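PDB 2EH6: acetylornithine aminotransferase from Aquifex aeolicus, which catalyses the pyridoxal-phosphate-dependent transfer of an amino group between N(2)-acetyl-L-ornithine and 2-oxoglutarate, a step of arginine biosynthesis. Local coordinates for residues A[59-64]-A[274-279]; A[91-96]-A[267-272]. All coordinates share one frame; numbering follows the deposited sequence.

Contact 1 (A[59-64]-A[274-279]); sequences KLLHVS and NPLACR
N274 meets the loop 59-64 through its first side-chain carbon, CB, which lies 3.5 Å from L61 O and also comes up to the edge of the H62 ring near its plane. Its CG sits between the backbone N and the carbonyl carbon (chi1 66°), and this folds the amide back over the start of the helix. There N274 OD1 accepts the backbone N of A277 at 2.8 Å in a nearly straight bond (168° at the hydrogen), with the donor above the carbonyl plane and not on a lone pair. N274 is thus the N-cap of helix 275-308.

P275, in the first turn, takes the largest share of the contact. Its ring is set against two successive backbone carbonyls: CD is 3.3 Å from L61 O, and CG is 3.4 Å from L60 O. The side chain of L60 crosses that of P275 at a slant, L60 CG lying 4.1 Å from P275 CG. No hydrogen bond joins the two segments, so the proline is held by van der Waals contact.

L276 adds an apolar touch with L61, CD2 to CD2 at 4.2 Å. Although CB of L61 points away from the helix, the branch at its end returns to it.

At R279 the guanidinium group turns to helix 47-59, forming a salt bridge with E55 and a hydrogen bond with Q56. Q56 also binds L60 O, and W71 of helix 70-81 packs on L60, P275 and C278, so the start of helix 275-308 is wedged between these two helices.

Contact 2 (A[91-96]-A[267-272]); sequences FANSGT and HGSTFG. With PLP (pyridoxal-5'-phosphate), chain C; PLP (pyridoxal-5'-phosphate), chain D.
A92 and G272 bring their backbones together, CA to CA at 4.4 Å, and G272 CA directs a C-H toward F91 O at 3.6 Å. This is the large domain of a fold type I PLP enzyme: edge strand 87-92 turns through N93 and S94 into helix 95-112, whose N-terminus receives a phosphate. A beta carbon on G272 would collide with F91 O, consistent with a glycine here.

N93 carries the side-chain contact. Its ND2 gives S269 OG a weak hydrogen bond of 3.0 Å, bent to 121° at the hydrogen. S269 OG also accepts G272 N, again weakly, at 3.1 Å, so two poorly aligned donors share it. N93 OD1, at the other end of the amide, rests against F271 CB at 3.1 Å, and the amide plane stands 82° from the phenyl plane. Cutting N93 back to an alanine would probably leave S269 OG with one donor fewer from this strand end and open a gap beside F271 CB. S269 is predicted to bind acetylornithine, so N93 may help to position it.

The two segments serve different cofactors. S94 caps helix 95-112 by bonding E97 N, and G95 N donates to O1P of PLP (chain C) at 2.8 Å; a side chain on G95 would strike O4P of that cofactor. PLP (chain D) is held by G95 N and T96 N of the second subunit, and T270 of this chain reaches across to it. T270 N donates to O2P of PLP (chain D) at 3.0 Å. With chi1 at -60°, T270 OG1 lies beside that backbone N and donates to the same O2P of PLP (chain D) at 2.7 Å.

In the fold
The centres of contacts 1 and 2 are 13 Å apart, and contact 2 is nested within the chain loop that contact 1 closes. They touch directly where H62 CE1 packs on T270 O at 3.2 Å. A hydrogen bond from N274 ND2 to F271 O further ties the helix cap of contact 1 to the segment 267-272. Just past the loop 59-64, N65 ND2 binds G272 O. Contact 1 is thus second shell: the nearest atoms of the H62 side chain and PLP (chain D) are about 8 Å apart, and H62 NE2 bonds G36 O of the second subunit. Both contacts therefore lie at the dimer interface, where T270 completes the neighbour's phosphate site.

Contact 1 (A[59-64]-A[274-279])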
ATOM      1  N   LYS A  59       4.640  17.844  13.520  1.00 33.77           N
ATOM      2  CA  LYS A  59       5.104  17.028  14.639  1.00 34.58           C
ATOM      3  C   LYS A  59       5.754  15.691  14.317  1.00 33.53           C
ATOM      4  O   LYS A  59       6.885  15.427  14.722  1.00 33.09           O
ATOM      5  CB  LYS A  59       3.935  16.754  15.587  1.00 36.48           C
ATOM      6  CG  LYS A  59       3.324  17.986  16.230  1.00 39.99           C
ATOM      7  CD  LYS A  59       2.063  17.615  17.007  1.00 42.91           C
ATOM      8  CE  LYS A  59       2.341  16.551  18.061  1.00 43.33           C
ATOM      9  NZ  LYS A  59       1.093  16.126  18.759  1.00 48.24           N
ATOM     10  N   LEU A  60       5.026  14.838  13.604  1.00 31.71           N
ATOM     11  CA  LEU A  60       5.532  13.507  13.301  1.00 28.81           C
ATOM     12  C   LEU A  60       4.809  12.881  12.114  1.00 27.15           C
ATOM     13  O   LEU A  60       3.581  12.848  12.074  1.00 25.75           O
ATOM     14  CB  LEU A  60       5.331  12.633  14.542  1.00 32.41           C
ATOM     15  CG  LEU A  60       6.052  11.306  14.689  1.00 34.54           C
ATOM     16  CD1 LEU A  60       7.553  11.549  14.666  1.00 34.65           C
ATOM     17  CD2 LEU A  60       5.630  10.651  16.012  1.00 34.92           C
ATOM     18  N   LEU A  61       5.572  12.368  11.155  1.00 25.60           N
ATOM     19  CA  LEU A  61       4.978  11.739   9.982  1.00 24.59           C
ATOM     20  C   LEU A  61       4.981  10.213  10.061  1.00 24.82           C
ATOM     21  O   LEU A  61       4.017   9.552   9.660  1.00 23.95           O
ATOM     22  CB  LEU A  61       5.743  12.148   8.720  1.00 24.46           C
ATOM     23  CG  LEU A  61       5.683  13.604   8.248  1.00 25.34           C
ATOM     24  CD1 LEU A  61       6.581  13.766   7.026  1.00 24.74           C
ATOM     25  CD2 LEU A  61       4.253  13.984   7.916  1.00 25.09           C
ATOM     26  N   HIS A  62       6.073   9.669  10.582  1.00 24.65           N
ATOM     27  CA  HIS A  62       6.342   8.233  10.587  1.00 25.26           C
ATOM     28  C   HIS A  62       7.360   7.844  11.666  1.00 27.10           C
ATOM     29  O   HIS A  62       8.393   8.476  11.838  1.00 25.09           O
ATOM     30  CB  HIS A  62       6.872   7.843   9.206  1.00 24.61           C
ATOM     31  CG  HIS A  62       7.327   6.406   9.227  1.00 23.82           C
ATOM     32  ND1 HIS A  62       6.490   5.357   9.030  1.00 23.80           N
ATOM     33  CD2 HIS A  62       8.620   5.911   9.427  1.00 23.07           C
ATOM     34  CE1 HIS A  62       7.264   4.256   9.106  1.00 22.35           C
ATOM     35  NE2 HIS A  62       8.542   4.558   9.343  1.00 23.87           N
ATOM     36  N   VAL A  63       7.065   6.784  12.447  1.00 26.90           N
ATOM     37  CA  VAL A  63       8.100   6.223  13.328  1.00 27.93           C
ATOM     38  C   VAL A  63       8.333   4.710  13.103  1.00 27.34           C
ATOM     39  O   VAL A  63       9.327   4.139  13.527  1.00 27.33           O
ATOM     40  CB  VAL A  63       7.670   6.471  14.781  1.00 28.30           C
ATOM     41  CG1 VAL A  63       7.481   7.967  15.031  1.00 32.06           C
ATOM     42  CG2 VAL A  63       6.372   5.741  15.059  1.00 28.98           C
ATOM     43  N   SER A  64       7.345   4.067  12.427  1.00 28.32           N
ATOM     44  CA  SER A  64       7.315   2.599  12.228  1.00 29.28           C
ATOM     45  C   SER A  64       6.710   1.845  13.409  1.00 29.73           C
ATOM     46  O   SER A  64       6.637   2.318  14.533  1.00 29.49           O
ATOM     47  CB  SER A  64       8.696   2.022  11.918  1.00 30.76           C
ATOM     48  OG  SER A  64       9.343   1.662  13.133  1.00 32.52           O
ATOM     49  N   ASN A 274       0.846   4.835  10.350  1.00 23.37           N
ATOM     50  CA  ASN A 274       1.677   5.992  10.633  1.00 21.66           C
ATOM     51  C   ASN A 274       0.755   7.070  11.232  1.00 21.02           C
ATOM     52  O   ASN A 274      -0.453   7.055  11.013  1.00 21.47           O
ATOM     53  CB  ASN A 274       2.341   6.466   9.336  1.00 22.22           C
ATOM     54  CG  ASN A 274       1.346   6.986   8.340  1.00 22.87           C
ATOM     55  OD1 ASN A 274       0.840   8.100   8.487  1.00 24.90           O
ATOM     56  ND2 ASN A 274       1.035   6.179   7.324  1.00 22.42           N
ATOM     57  N   PRO A 275       1.315   8.015  12.000  1.00 22.30           N
ATOM     58  CA  PRO A 275       0.495   9.068  12.614  1.00 23.20           C
ATOM     59  C   PRO A 275      -0.282   9.997  11.677  1.00 24.57           C
ATOM     60  O   PRO A 275      -1.305  10.551  12.072  1.00 21.64           O
ATOM     61  CB  PRO A 275       1.498   9.818  13.499  1.00 22.95           C
ATOM     62  CG  PRO A 275       2.811   9.595  12.800  1.00 23.80           C
ATOM     63  CD  PRO A 275       2.727   8.144  12.397  1.00 21.77           C
ATOM     64  N   LEU A 276       0.180  10.158  10.441  1.00 23.23           N
ATOM     65  CA  LEU A 276      -0.523  11.032   9.508  1.00 23.11           C
ATOM     66  C   LEU A 276      -1.825  10.378   9.044  1.00 23.93           C
ATOM     67  O   LEU A 276      -2.885  11.006   9.033  1.00 23.44           O
ATOM     68  CB  LEU A 276       0.367  11.344   8.305  1.00 25.25           C
ATOM     69  CG  LEU A 276      -0.157  12.444   7.376  1.00 27.76           C
ATOM     70  CD1 LEU A 276      -0.167  13.768   8.124  1.00 28.35           C
ATOM     71  CD2 LEU A 276       0.717  12.538   6.139  1.00 28.03           C
ATOM     72  N   ALA A 277      -1.742   9.108   8.666  1.00 24.09           N
ATOM     73  CA  ALA A 277      -2.909   8.363   8.213  1.00 24.60           C
ATOM     74  C   ALA A 277      -3.931   8.221   9.342  1.00 24.61           C
ATOM     75  O   ALA A 277      -5.141   8.356   9.132  1.00 24.83           O
ATOM     76  CB  ALA A 277      -2.479   6.976   7.725  1.00 24.99           C
ATOM     77  N   CYS A 278      -3.444   7.941  10.542  1.00 24.41           N
ATOM     78  CA  CYS A 278      -4.339   7.774  11.681  1.00 25.83           C
ATOM     79  C   CYS A 278      -5.012   9.078  12.099  1.00 24.48           C
ATOM     80  O   CYS A 278      -6.153   9.074  12.547  1.00 24.30           O
ATOM     81  CB  CYS A 278      -3.581   7.152  12.854  1.00 25.17           C
ATOM     82  SG  CYS A 278      -3.151   5.394  12.586  1.00 28.16           S
ATOM     83  N   ARG A 279      -4.312  10.198  11.946  1.00 25.83           N
ATOM     84  CA  ARG A 279      -4.897  11.488  12.305  1.00 26.29           C
ATOM     85  C   ARG A 279      -6.049  11.753  11.334  1.00 26.15           C
ATOM     86  O   ARG A 279      -7.112  12.245  11.719  1.00 26.07           O
ATOM     87  CB  ARG A 279      -3.835  12.589  12.196  1.00 30.21           C
ATOM     88  CG  ARG A 279      -4.261  13.968  12.707  1.00 33.57           C
ATOM     89  CD  ARG A 279      -4.393  14.019  14.231  1.00 36.28           C
ATOM     90  NE  ARG A 279      -4.712  15.368  14.702  1.00 38.86           N
ATOM     91  CZ  ARG A 279      -3.812  16.311  14.989  1.00 40.85           C
ATOM     92  NH1 ARG A 279      -2.512  16.071  14.867  1.00 41.40           N
ATOM     93  NH2 ARG A 279      -4.217  17.509  15.395  1.00 41.91           N
TER

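Contact 2 (A[91-96]-A[267-272])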
ATOM      1  N   PHE A  91      -3.460  -2.173  10.632  1.00 23.82           N
ATOM      2  CA  PHE A  91      -3.427  -1.062   9.674  1.00 25.18           C
ATOM      3  C   PHE A  91      -2.515  -1.276   8.474  1.00 23.53           C
ATOM      4  O   PHE A  91      -1.356  -1.649   8.624  1.00 26.54           O
ATOM      5  CB  PHE A  91      -3.023   0.229  10.389  1.00 23.07           C
ATOM      6  CG  PHE A  91      -4.094   0.782  11.282  1.00 24.78           C
ATOM      7  CD1 PHE A  91      -5.229   1.379  10.739  1.00 21.80           C
ATOM      8  CD2 PHE A  91      -3.981   0.690  12.667  1.00 21.06           C
ATOM      9  CE1 PHE A  91      -6.244   1.878  11.562  1.00 25.11           C
ATOM     10  CE2 PHE A  91      -4.989   1.187  13.504  1.00 23.26           C
ATOM     11  CZ  PHE A  91      -6.127   1.782  12.946  1.00 23.17           C
ATOM     12  N   ALA A  92      -3.052  -1.028   7.281  1.00 24.91           N
ATOM     13  CA  ALA A  92      -2.293  -1.171   6.045  1.00 23.71           C
ATOM     14  C   ALA A  92      -2.293   0.187   5.329  1.00 23.75           C
ATOM     15  O   ALA A  92      -2.615   1.210   5.940  1.00 23.54           O
ATOM     16  CB  ALA A  92      -2.925  -2.247   5.162  1.00 24.16           C
ATOM     17  N   ASN A  93      -1.964   0.207   4.040  1.00 23.87           N
ATOM     18  CA  ASN A  93      -1.911   1.485   3.322  1.00 24.37           C
ATOM     19  C   ASN A  93      -2.872   1.590   2.163  1.00 24.45           C
ATOM     20  O   ASN A  93      -2.986   2.651   1.550  1.00 25.96           O
ATOM     21  CB  ASN A  93      -0.501   1.720   2.790  1.00 24.20           C
ATOM     22  CG  ASN A  93       0.528   1.717   3.882  1.00 27.41           C
ATOM     23  OD1 ASN A  93       0.673   2.697   4.615  1.00 28.50           O
ATOM     24  ND2 ASN A  93       1.244   0.601   4.017  1.00 26.43           N
ATOM     25  N   SER A  94      -3.563   0.501   1.860  1.00 22.19           N
ATOM     26  CA  SER A  94      -4.475   0.496   0.730  1.00 22.56           C
ATOM     27  C   SER A  94      -5.519  -0.576   0.891  1.00 21.63           C
ATOM     28  O   SER A  94      -5.431  -1.416   1.789  1.00 24.81           O
ATOM     29  CB  SER A  94      -3.701   0.216  -0.557  1.00 21.07           C
ATOM     30  OG  SER A  94      -3.079  -1.067  -0.485  1.00 19.00           O
ATOM     31  N   GLY A  95      -6.489  -0.552  -0.010  1.00 21.02           N
ATOM     32  CA  GLY A  95      -7.539  -1.538  -0.002  1.00 21.73           C
ATOM     33  C   GLY A  95      -6.981  -2.901  -0.370  1.00 23.67           C
ATOM     34  O   GLY A  95      -7.360  -3.906   0.232  1.00 21.78           O
ATOM     35  N   THR A  96      -6.076  -2.952  -1.345  1.00 22.58           N
ATOM     36  CA  THR A  96      -5.510  -4.237  -1.752  1.00 24.13           C
ATOM     37  C   THR A  96      -4.652  -4.840  -0.640  1.00 22.74           C
ATOM     38  O   THR A  96      -4.706  -6.048  -0.410  1.00 26.95           O
ATOM     39  CB  THR A  96      -4.683  -4.128  -3.069  1.00 23.67           C
ATOM     40  OG1 THR A  96      -4.438  -5.446  -3.588  1.00 22.11           O
ATOM     41  CG2 THR A  96      -3.355  -3.424  -2.822  1.00 21.11           C
ATOM     42  N   HIS A 267       2.922 -10.903  10.330  1.00 30.56           N
ATOM     43  CA  HIS A 267       2.551  -9.937   9.302  1.00 29.83           C
ATOM     44  C   HIS A 267       2.980  -8.546   9.747  1.00 30.27           C
ATOM     45  O   HIS A 267       3.321  -8.337  10.909  1.00 28.95           O
ATOM     46  CB  HIS A 267       1.036  -9.981   9.069  1.00 29.24           C
ATOM     47  CG  HIS A 267       0.583  -9.253   7.839  1.00 29.70           C
ATOM     48  ND1 HIS A 267       0.988  -9.609   6.570  1.00 28.83           N
ATOM     49  CD2 HIS A 267      -0.245  -8.193   7.685  1.00 30.18           C
ATOM     50  CE1 HIS A 267       0.428  -8.801   5.688  1.00 30.27           C
ATOM     51  NE2 HIS A 267      -0.324  -7.932   6.339  1.00 29.65           N
ATOM     52  N   GLY A 268       2.973  -7.598   8.817  1.00 29.20           N
ATOM     53  CA  GLY A 268       3.379  -6.249   9.152  1.00 27.88           C
ATOM     54  C   GLY A 268       3.382  -5.350   7.933  1.00 27.75           C
ATOM     55  O   GLY A 268       3.164  -5.810   6.807  1.00 24.91           O
ATOM     56  N   SER A 269       3.622  -4.064   8.175  1.00 28.15           N
ATOM     57  CA  SER A 269       3.663  -3.047   7.127  1.00 29.26           C
ATOM     58  C   SER A 269       4.556  -1.914   7.622  1.00 30.42           C
ATOM     59  O   SER A 269       4.427  -1.473   8.765  1.00 31.75           O
ATOM     60  CB  SER A 269       2.251  -2.510   6.861  1.00 31.81           C
ATOM     61  OG  SER A 269       2.270  -1.452   5.920  1.00 30.54           O
ATOM     62  N   THR A 270       5.469  -1.446   6.778  1.00 29.16           N
ATOM     63  CA  THR A 270       6.358  -0.370   7.191  1.00 27.74           C
ATOM     64  C   THR A 270       5.585   0.934   7.414  1.00 25.95           C
ATOM     65  O   THR A 270       5.694   1.547   8.479  1.00 25.61           O
ATOM     66  CB  THR A 270       7.479  -0.120   6.150  1.00 28.07           C
ATOM     67  OG1 THR A 270       8.267  -1.309   5.991  1.00 29.97           O
ATOM     68  CG2 THR A 270       8.388   1.012   6.614  1.00 27.52           C
ATOM     69  N   PHE A 271       4.800   1.347   6.421  1.00 25.79           N
ATOM     70  CA  PHE A 271       4.028   2.595   6.518  1.00 26.03           C
ATOM     71  C   PHE A 271       2.698   2.454   7.260  1.00 26.88           C
ATOM     72  O   PHE A 271       2.084   3.455   7.654  1.00 26.72           O
ATOM     73  CB  PHE A 271       3.704   3.145   5.126  1.00 25.38           C
ATOM     74  CG  PHE A 271       4.905   3.516   4.305  1.00 23.69           C
ATOM     75  CD1 PHE A 271       5.908   4.329   4.824  1.00 23.70           C
ATOM     76  CD2 PHE A 271       5.002   3.097   2.982  1.00 24.36           C
ATOM     77  CE1 PHE A 271       6.988   4.723   4.032  1.00 23.44           C
ATOM     78  CE2 PHE A 271       6.079   3.485   2.181  1.00 23.05           C
ATOM     79  CZ  PHE A 271       7.069   4.297   2.704  1.00 21.39           C
ATOM     80  N   GLY A 272       2.243   1.218   7.432  1.00 26.07           N
ATOM     81  CA  GLY A 272       0.967   0.997   8.086  1.00 24.06           C
ATOM     82  C   GLY A 272       0.799   1.619   9.459  1.00 24.27           C
ATOM     83  O   GLY A 272       1.651   1.446  10.334  1.00 23.54           O
TER
HETATM   84  N1  PLP C1001     -11.628  -3.783  -2.975  1.00 40.84           N
HETATM   85  C2  PLP C1001     -12.705  -3.033  -3.276  1.00 41.06           C
HETATM   86  C2A PLP C1001     -14.090  -3.539  -2.965  1.00 40.23           C
HETATM   87  C3  PLP C1001     -12.548  -1.770  -3.882  1.00 43.17           C
HETATM   88  O3  PLP C1001     -13.639  -1.006  -4.188  1.00 48.34           O
HETATM   89  C4  PLP C1001     -11.222  -1.303  -4.171  1.00 41.56           C
HETATM   90  C4A PLP C1001     -11.056   0.030  -4.796  1.00 43.09           C
HETATM   91  C5  PLP C1001     -10.093  -2.152  -3.831  1.00 40.82           C
HETATM   92  C6  PLP C1001     -10.356  -3.391  -3.229  1.00 41.32           C
HETATM   93  C5A PLP C1001      -8.664  -1.718  -4.117  1.00 40.81           C
HETATM   94  O4P PLP C1001      -8.277  -0.714  -3.178  1.00 41.58           O
HETATM   95  P   PLP C1001      -6.756  -0.243  -3.493  1.00 39.36           P
HETATM   96  O1P PLP C1001      -6.388   0.796  -2.505  1.00 39.63           O
HETATM   97  O2P PLP C1001      -5.727  -1.457  -3.382  1.00 41.05           O
HETATM   98  O3P PLP C1001      -6.691   0.369  -4.981  1.00 38.70           O
HETATM   99  N1  PLP D1002      11.437  -4.920   0.147  1.00 40.11           N
HETATM  100  C2  PLP D1002      12.540  -4.537   0.814  1.00 38.72           C
HETATM  101  C2A PLP D1002      13.901  -4.806   0.228  1.00 37.04           C
HETATM  102  C3  PLP D1002      12.432  -3.884   2.060  1.00 41.16           C
HETATM  103  O3  PLP D1002      13.546  -3.492   2.743  1.00 45.89           O
HETATM  104  C4  PLP D1002      11.129  -3.638   2.598  1.00 40.96           C
HETATM  105  C4A PLP D1002      11.012  -2.938   3.904  1.00 43.56           C
HETATM  106  C5  PLP D1002       9.969  -4.076   1.840  1.00 40.96           C
HETATM  107  C6  PLP D1002      10.181  -4.714   0.612  1.00 41.30           C
HETATM  108  C5A PLP D1002       8.561  -3.855   2.355  1.00 39.83           C
HETATM  109  O4P PLP D1002       8.216  -2.481   2.201  1.00 41.87           O
HETATM  110  P   PLP D1002       6.715  -2.240   2.760  1.00 37.14           P
HETATM  111  O1P PLP D1002       5.722  -3.023   2.006  1.00 36.79           O
HETATM  112  O2P PLP D1002       6.640  -2.636   4.320  1.00 38.02           O
HETATM  113  O3P PLP D1002       6.397  -0.673   2.582  1.00 38.46           O